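Local coordinates for putative modification methylase (Thermus thermophilus, PDB 2ZIG), which probably transfers a methyl group from S-adenosyl-L-methionine to the N4 atom of cytosine in DNA, at residues 42-48 with 91-97; 84-90 with 174-180. All coordinates share one frame; numbering follows the deposited sequence.

How the contacts relate
Contact 1 is buried near the centre of the chain and contact 2 lies at the surface, with centres about 13 Å apart. They share elements: strand 91-97 follows directly on segment 84-90, and G91 O of contact 1 probably accepts a hydrogen bond from K175 N of contact 2. L87 of contact 2 packs CD2 against the backbone of R92 in contact 1. The chemistry follows the setting. In contact 1 two parallel strands are joined by regular backbone bonds, with mostly aliphatic side chains on the two faces. Contact 2 has no regular pairing: a lysine bonds to carbonyls where helix 66-86 ends, and three glycines shape the chain on the two sides of a tight loop-to-loop approach.

Contact 1: residues 42-48 with 91-97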
loop_
_atom_site.group_PDB
_atom_site.type_symbol
_atom_site.label_atom_id
_atom_site.label_comp_id
_atom_site.label_asym_id
_atom_site.label_seq_id
_atom_site.Cartn_x
_atom_site.Cartn_y
_atom_site.Cartn_z
ATOM N N HIS B 42 -17.470 -6.947 16.358
ATOM C CA HIS B 42 -16.096 -6.895 16.849
ATOM C C HIS B 42 -15.013 -6.836 15.780
ATOM O O HIS B 42 -13.991 -6.183 15.967
ATOM C CB HIS B 42 -15.842 -8.100 17.754
ATOM C CG HIS B 42 -16.867 -8.253 18.832
ATOM N ND1 HIS B 42 -16.985 -7.360 19.876
ATOM C CD2 HIS B 42 -17.864 -9.154 18.990
ATOM C CE1 HIS B 42 -18.012 -7.704 20.631
ATOM N NE2 HIS B 42 -18.563 -8.789 20.116
ATOM N N LEU B 43 -15.239 -7.522 14.669
ATOM C CA LEU B 43 -14.269 -7.568 13.585
ATOM C C LEU B 43 -14.950 -7.754 12.249
ATOM O O LEU B 43 -15.951 -8.447 12.154
ATOM C CB LEU B 43 -13.301 -8.739 13.793
ATOM C CG LEU B 43 -12.388 -9.136 12.624
ATOM C CD1 LEU B 43 -11.412 -8.007 12.345
ATOM C CD2 LEU B 43 -11.631 -10.421 12.964
ATOM N N VAL B 44 -14.388 -7.134 11.219
ATOM C CA VAL B 44 -14.899 -7.267 9.862
ATOM C C VAL B 44 -13.749 -7.701 8.938
ATOM O O VAL B 44 -12.685 -7.086 8.920
ATOM C CB VAL B 44 -15.461 -5.927 9.328
ATOM C CG1 VAL B 44 -15.945 -6.099 7.898
ATOM C CG2 VAL B 44 -16.592 -5.433 10.220
ATOM N N VAL B 45 -13.950 -8.774 8.187
ATOM C CA VAL B 45 -12.934 -9.216 7.242
ATOM C C VAL B 45 -13.665 -9.315 5.924
ATOM O O VAL B 45 -14.694 -9.994 5.824
ATOM C CB VAL B 45 -12.360 -10.590 7.606
ATOM C CG1 VAL B 45 -11.362 -11.046 6.527
ATOM C CG2 VAL B 45 -11.688 -10.519 8.959
ATOM N N THR B 46 -13.160 -8.636 4.905
ATOM C CA THR B 46 -13.841 -8.688 3.625
ATOM C C THR B 46 -12.993 -8.226 2.456
ATOM O O THR B 46 -11.914 -7.662 2.621
ATOM C CB THR B 46 -15.129 -7.829 3.665
ATOM O OG1 THR B 46 -15.865 -8.005 2.448
ATOM C CG2 THR B 46 -14.776 -6.356 3.832
ATOM N N SER B 47 -13.512 -8.473 1.265
ATOM C CA SER B 47 -12.856 -8.079 0.036
ATOM C C SER B 47 -13.897 -7.309 -0.774
ATOM O O SER B 47 -15.022 -7.782 -0.967
ATOM C CB SER B 47 -12.408 -9.321 -0.734
ATOM O OG SER B 47 -11.652 -8.963 -1.874
ATOM N N PRO B 48 -13.544 -6.103 -1.241
ATOM C CA PRO B 48 -14.500 -5.317 -2.027
ATOM C C PRO B 48 -14.907 -6.086 -3.280
ATOM O O PRO B 48 -14.074 -6.695 -3.941
ATOM C CB PRO B 48 -13.732 -4.033 -2.330
ATOM C CG PRO B 48 -12.292 -4.481 -2.319
ATOM C CD PRO B 48 -12.238 -5.430 -1.152
ATOM N N GLY B 91 -12.452 -2.238 17.829
ATOM C CA GLY B 91 -12.609 -3.276 16.828
ATOM C C GLY B 91 -12.026 -2.768 15.518
ATOM O O GLY B 91 -11.708 -1.587 15.398
ATOM N N ARG B 92 -11.893 -3.634 14.524
ATOM C CA ARG B 92 -11.314 -3.175 13.273
ATOM C C ARG B 92 -11.947 -3.730 12.019
ATOM O O ARG B 92 -12.615 -4.767 12.032
ATOM C CB ARG B 92 -9.806 -3.470 13.253
ATOM C CG ARG B 92 -9.433 -4.951 13.261
ATOM C CD ARG B 92 -7.916 -5.141 13.188
ATOM N NE ARG B 92 -7.252 -4.654 14.396
ATOM C CZ ARG B 92 -5.939 -4.486 14.522
ATOM N NH1 ARG B 92 -5.123 -4.762 13.508
ATOM N NH2 ARG B 92 -5.438 -4.042 15.665
ATOM N N LEU B 93 -11.745 -2.995 10.933
ATOM C CA LEU B 93 -12.224 -3.384 9.621
ATOM C C LEU B 93 -10.977 -3.815 8.838
ATOM O O LEU B 93 -10.066 -3.018 8.612
ATOM C CB LEU B 93 -12.910 -2.195 8.946
ATOM C CG LEU B 93 -13.028 -2.167 7.422
ATOM C CD1 LEU B 93 -14.039 -3.190 6.927
ATOM C CD2 LEU B 93 -13.437 -0.773 7.003
ATOM N N VAL B 94 -10.932 -5.086 8.456
ATOM C CA VAL B 94 -9.800 -5.627 7.704
ATOM C C VAL B 94 -10.273 -5.801 6.267
ATOM O O VAL B 94 -11.278 -6.464 6.019
ATOM C CB VAL B 94 -9.360 -7.004 8.260
ATOM C CG1 VAL B 94 -8.112 -7.493 7.537
ATOM C CG2 VAL B 94 -9.078 -6.896 9.742
ATOM N N ILE B 95 -9.554 -5.204 5.322
ATOM C CA ILE B 95 -9.939 -5.283 3.917
ATOM C C ILE B 95 -8.843 -5.887 3.034
ATOM O O ILE B 95 -7.748 -5.333 2.912
ATOM C CB ILE B 95 -10.304 -3.880 3.385
ATOM C CG1 ILE B 95 -11.343 -3.230 4.310
ATOM C CG2 ILE B 95 -10.866 -3.989 1.988
ATOM C CD1 ILE B 95 -11.642 -1.771 3.997
ATOM N N VAL B 96 -9.142 -7.033 2.432
ATOM C CA VAL B 96 -8.192 -7.712 1.555
ATOM C C VAL B 96 -8.445 -7.164 0.158
ATOM O O VAL B 96 -9.474 -7.448 -0.456
ATOM C CB VAL B 96 -8.411 -9.231 1.586
ATOM C CG1 VAL B 96 -7.399 -9.924 0.679
ATOM C CG2 VAL B 96 -8.290 -9.733 3.030
ATOM N N VAL B 97 -7.497 -6.362 -0.328
ATOM C CA VAL B 97 -7.619 -5.707 -1.629
ATOM C C VAL B 97 -6.405 -5.876 -2.523
ATOM O O VAL B 97 -5.282 -5.657 -2.086
ATOM C CB VAL B 97 -7.768 -4.168 -1.496
ATOM C CG1 VAL B 97 -8.584 -3.641 -2.639
ATOM C CG2 VAL B 97 -8.339 -3.794 -0.162
HETATM O O HOH W 1 -11.150 -6.443 16.009
#
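V44 and V94 meet through the shortest of four backbone hydrogen bonds, V94 N to V44 O at 2.7 Å, with an N-H...O angle of 163°. V44 N bonds to R92 O, T46 N to V94 O, and V96 N to T46 O at 2.8 Å. Each of V44 and T46 therefore uses both its N-H and its C=O on residues two apart in the other strand, the signature of parallel pairing; the segment axes agree, 4.7 Å apart and only 5° from parallel.

V94 can be followed outward. Its CB lies 3.4 Å from V44 O, the acceptor its own N-H uses, and also meets V45 CG2. With CG1 anti to the backbone N (chi1 -175°), CG2 sits beside that N, which keeps it near the same oxygen and brings it 3.7 Å from CD1 of L43, whose side chain passes it obliquely. The V94 side chain lies on the face it shares with L43, V45 and R92, which L228 and F232 of helix 222-232 cover. On the opposite face V44 CG1 touches L93 CD1 at 3.6 Å, and helix 66-86 covers them with V83 and W80. T46 OG1 turns to D241 of the neighbouring strand 238-241.

Past the pairing, the ring of P48 rests CD on I95 CG2 at 3.7 Å and CG on V97 CG1 at 3.8 Å, V97 meeting it nearly at right angles. The arrangement is a beta-alpha-beta crossover, strand 41-46 to helix 66-86 to strand 91-97, in the Rossmann-like methyltransferase fold; S47 and P48 open the Ser-Pro-Pro-Tyr motif of N4-cytosine methyltransferases.

Contact 2: residues 84-90 with 174-180; sequences FRLLVPG and RKPGGYR
K175 NZ is gripped by two backbone carbonyls, L87 O at 2.8 Å and F84 O at 3.1 Å. The second bond lies in the carbonyl plane, whereas the first is tilted 20° from it. F84 O lies in the last turn of helix 66-86, and L87 is the first residue to leave helical geometry.

The lysine gets there fully extended, CG anti to the backbone N (chi1 174°) and every later torsion near 180°, sliding past L87 so that CB meets L87 CD2 at 3.9 Å. On the way CG passes over one face of the F84 ring, 4.1 Å from its centroid, a CH-pi contact displaced toward the rim. F128 meets the same ring edge-to-face. The ammonium itself lies too far from the ring for more than a weak cation-pi attraction.

The backbone adds a second grip: G90 N bonds to K175 O at 2.6 Å, nearly along the C=O axis, while K175 N pairs with G91. G90 CA also comes within 3.3 Å of G178 O, a closeness that the absence of a side chain at G90 permits. At the far end V88 CG2 lies over one face of the R180 guanidinium, whose NH2 forms a salt bridge with D237.

An alanine in place of this lysine would remove NZ and CG; the carbonyls of F84 and L87 would probably lose their shared donor, and the F84 face its aliphatic cover. The chemistry implies that the lysine donates to two carbonyls at and just past the C-terminal end of helix 66-86, where the helix dipole would be expected to favour a positive charge.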
loop_
_atom_site.group_PDB
_atom_site.type_symbol
_atom_site.label_atom_id
_atom_site.label_comp_id
_atom_site.label_asym_id
_atom_site.label_seq_id
_atom_site.Cartn_x
_atom_site.Cartn_y
_atom_site.Cartn_z
ATOM N N PHE B 84 -18.127 1.320 10.517
ATOM C CA PHE B 84 -17.564 2.121 11.592
ATOM C C PHE B 84 -18.548 2.257 12.750
ATOM O O PHE B 84 -18.156 2.309 13.918
ATOM C CB PHE B 84 -17.172 3.499 11.067
ATOM C CG PHE B 84 -16.541 4.387 12.107
ATOM C CD1 PHE B 84 -17.324 5.193 12.928
ATOM C CD2 PHE B 84 -15.164 4.405 12.278
ATOM C CE1 PHE B 84 -16.739 6.005 13.907
ATOM C CE2 PHE B 84 -14.577 5.211 13.252
ATOM C CZ PHE B 84 -15.371 6.011 14.066
ATOM N N ARG B 85 -19.830 2.303 12.416
ATOM C CA ARG B 85 -20.873 2.447 13.415
ATOM C C ARG B 85 -21.151 1.121 14.123
ATOM O O ARG B 85 -21.390 1.087 15.331
ATOM C CB ARG B 85 -22.140 2.972 12.740
ATOM C CG ARG B 85 -23.080 3.704 13.661
ATOM C CD ARG B 85 -24.310 2.884 13.914
ATOM N NE ARG B 85 -24.916 2.428 12.670
ATOM C CZ ARG B 85 -25.938 1.583 12.618
ATOM N NH1 ARG B 85 -26.464 1.116 13.742
ATOM N NH2 ARG B 85 -26.420 1.187 11.446
ATOM N N LEU B 86 -21.116 0.031 13.365
ATOM C CA LEU B 86 -21.358 -1.298 13.909
ATOM C C LEU B 86 -20.202 -1.774 14.790
ATOM O O LEU B 86 -20.402 -2.436 15.808
ATOM C CB LEU B 86 -21.569 -2.294 12.764
ATOM C CG LEU B 86 -22.950 -2.468 12.130
ATOM C CD1 LEU B 86 -23.685 -1.151 12.065
ATOM C CD2 LEU B 86 -22.784 -3.064 10.744
ATOM N N LEU B 87 -18.989 -1.431 14.390
ATOM C CA LEU B 87 -17.794 -1.830 15.121
ATOM C C LEU B 87 -17.797 -1.323 16.568
ATOM O O LEU B 87 -18.241 -0.199 16.847
ATOM C CB LEU B 87 -16.566 -1.290 14.385
ATOM C CG LEU B 87 -15.385 -2.195 14.021
ATOM C CD1 LEU B 87 -15.854 -3.479 13.356
ATOM C CD2 LEU B 87 -14.455 -1.413 13.094
ATOM N N VAL B 88 -17.321 -2.157 17.488
ATOM C CA VAL B 88 -17.230 -1.755 18.882
ATOM C C VAL B 88 -15.912 -1.002 18.976
ATOM O O VAL B 88 -14.958 -1.323 18.267
ATOM C CB VAL B 88 -17.176 -2.966 19.842
ATOM C CG1 VAL B 88 -18.409 -3.826 19.669
ATOM C CG2 VAL B 88 -15.912 -3.781 19.594
ATOM N N PRO B 89 -15.836 0.018 19.844
ATOM C CA PRO B 89 -14.580 0.765 19.963
ATOM C C PRO B 89 -13.405 -0.184 20.113
ATOM O O PRO B 89 -13.438 -1.086 20.943
ATOM C CB PRO B 89 -14.807 1.613 21.209
ATOM C CG PRO B 89 -16.279 1.930 21.104
ATOM C CD PRO B 89 -16.874 0.581 20.724
ATOM N N GLY B 90 -12.369 0.016 19.306
ATOM C CA GLY B 90 -11.206 -0.848 19.379
ATOM C C GLY B 90 -11.259 -1.966 18.352
ATOM O O GLY B 90 -10.238 -2.580 18.046
ATOM N N ARG B 174 -8.788 0.578 12.288
ATOM C CA ARG B 174 -9.332 0.457 13.635
ATOM C C ARG B 174 -10.237 1.598 14.058
ATOM O O ARG B 174 -9.957 2.763 13.781
ATOM C CB ARG B 174 -8.183 0.329 14.642
ATOM C CG ARG B 174 -8.621 0.039 16.069
ATOM C CD ARG B 174 -7.445 -0.410 16.929
ATOM N NE ARG B 174 -6.429 0.630 17.071
ATOM C CZ ARG B 174 -5.230 0.437 17.617
ATOM N NH1 ARG B 174 -4.366 1.439 17.707
ATOM N NH2 ARG B 174 -4.886 -0.761 18.067
ATOM N N LYS B 175 -11.334 1.250 14.726
ATOM C CA LYS B 175 -12.265 2.250 15.225
ATOM C C LYS B 175 -11.745 2.663 16.590
ATOM O O LYS B 175 -11.712 1.856 17.516
ATOM C CB LYS B 175 -13.673 1.676 15.385
ATOM C CG LYS B 175 -14.642 2.661 16.046
ATOM C CD LYS B 175 -16.033 2.080 16.206
ATOM C CE LYS B 175 -16.974 3.102 16.821
ATOM N NZ LYS B 175 -18.359 2.579 16.954
ATOM N N PRO B 176 -11.325 3.924 16.735
ATOM C CA PRO B 176 -10.810 4.390 18.022
ATOM C C PRO B 176 -11.902 4.353 19.084
ATOM O O PRO B 176 -13.031 3.950 18.806
ATOM C CB PRO B 176 -10.353 5.809 17.708
ATOM C CG PRO B 176 -11.343 6.244 16.694
ATOM C CD PRO B 176 -11.448 5.041 15.785
ATOM N N GLY B 177 -11.566 4.764 20.302
ATOM C CA GLY B 177 -12.558 4.778 21.362
ATOM C C GLY B 177 -12.176 3.986 22.594
ATOM O O GLY B 177 -12.937 3.927 23.559
ATOM N N GLY B 178 -10.999 3.374 22.568
ATOM C CA GLY B 178 -10.569 2.600 23.715
ATOM C C GLY B 178 -10.282 1.166 23.338
ATOM O O GLY B 178 -10.714 0.693 22.289
ATOM N N TYR B 179 -9.559 0.469 24.206
ATOM C CA TYR B 179 -9.191 -0.914 23.958
ATOM C C TYR B 179 -10.346 -1.891 24.118
ATOM O O TYR B 179 -11.485 -1.500 24.368
ATOM C CB TYR B 179 -8.043 -1.325 24.878
ATOM C CG TYR B 179 -6.822 -0.440 24.765
ATOM C CD1 TYR B 179 -6.850 0.881 25.213
ATOM C CD2 TYR B 179 -5.635 -0.926 24.218
ATOM C CE1 TYR B 179 -5.725 1.699 25.122
ATOM C CE2 TYR B 179 -4.503 -0.119 24.120
ATOM C CZ TYR B 179 -4.554 1.192 24.576
ATOM O OH TYR B 179 -3.435 1.994 24.490
ATOM N N ARG B 180 -10.024 -3.172 23.976
ATOM C CA ARG B 180 -10.995 -4.254 24.077
ATOM C C ARG B 180 -10.940 -4.892 25.472
ATOM O O ARG B 180 -9.919 -4.810 26.155
ATOM C CB ARG B 180 -10.678 -5.292 22.996
ATOM C CG ARG B 180 -11.753 -6.323 22.760
ATOM C CD ARG B 180 -13.000 -5.709 22.150
ATOM N NE ARG B 180 -14.054 -6.709 22.046
ATOM C CZ ARG B 180 -14.035 -7.736 21.203
ATOM N NH1 ARG B 180 -13.014 -7.903 20.372
ATOM N NH2 ARG B 180 -15.029 -8.609 21.210
#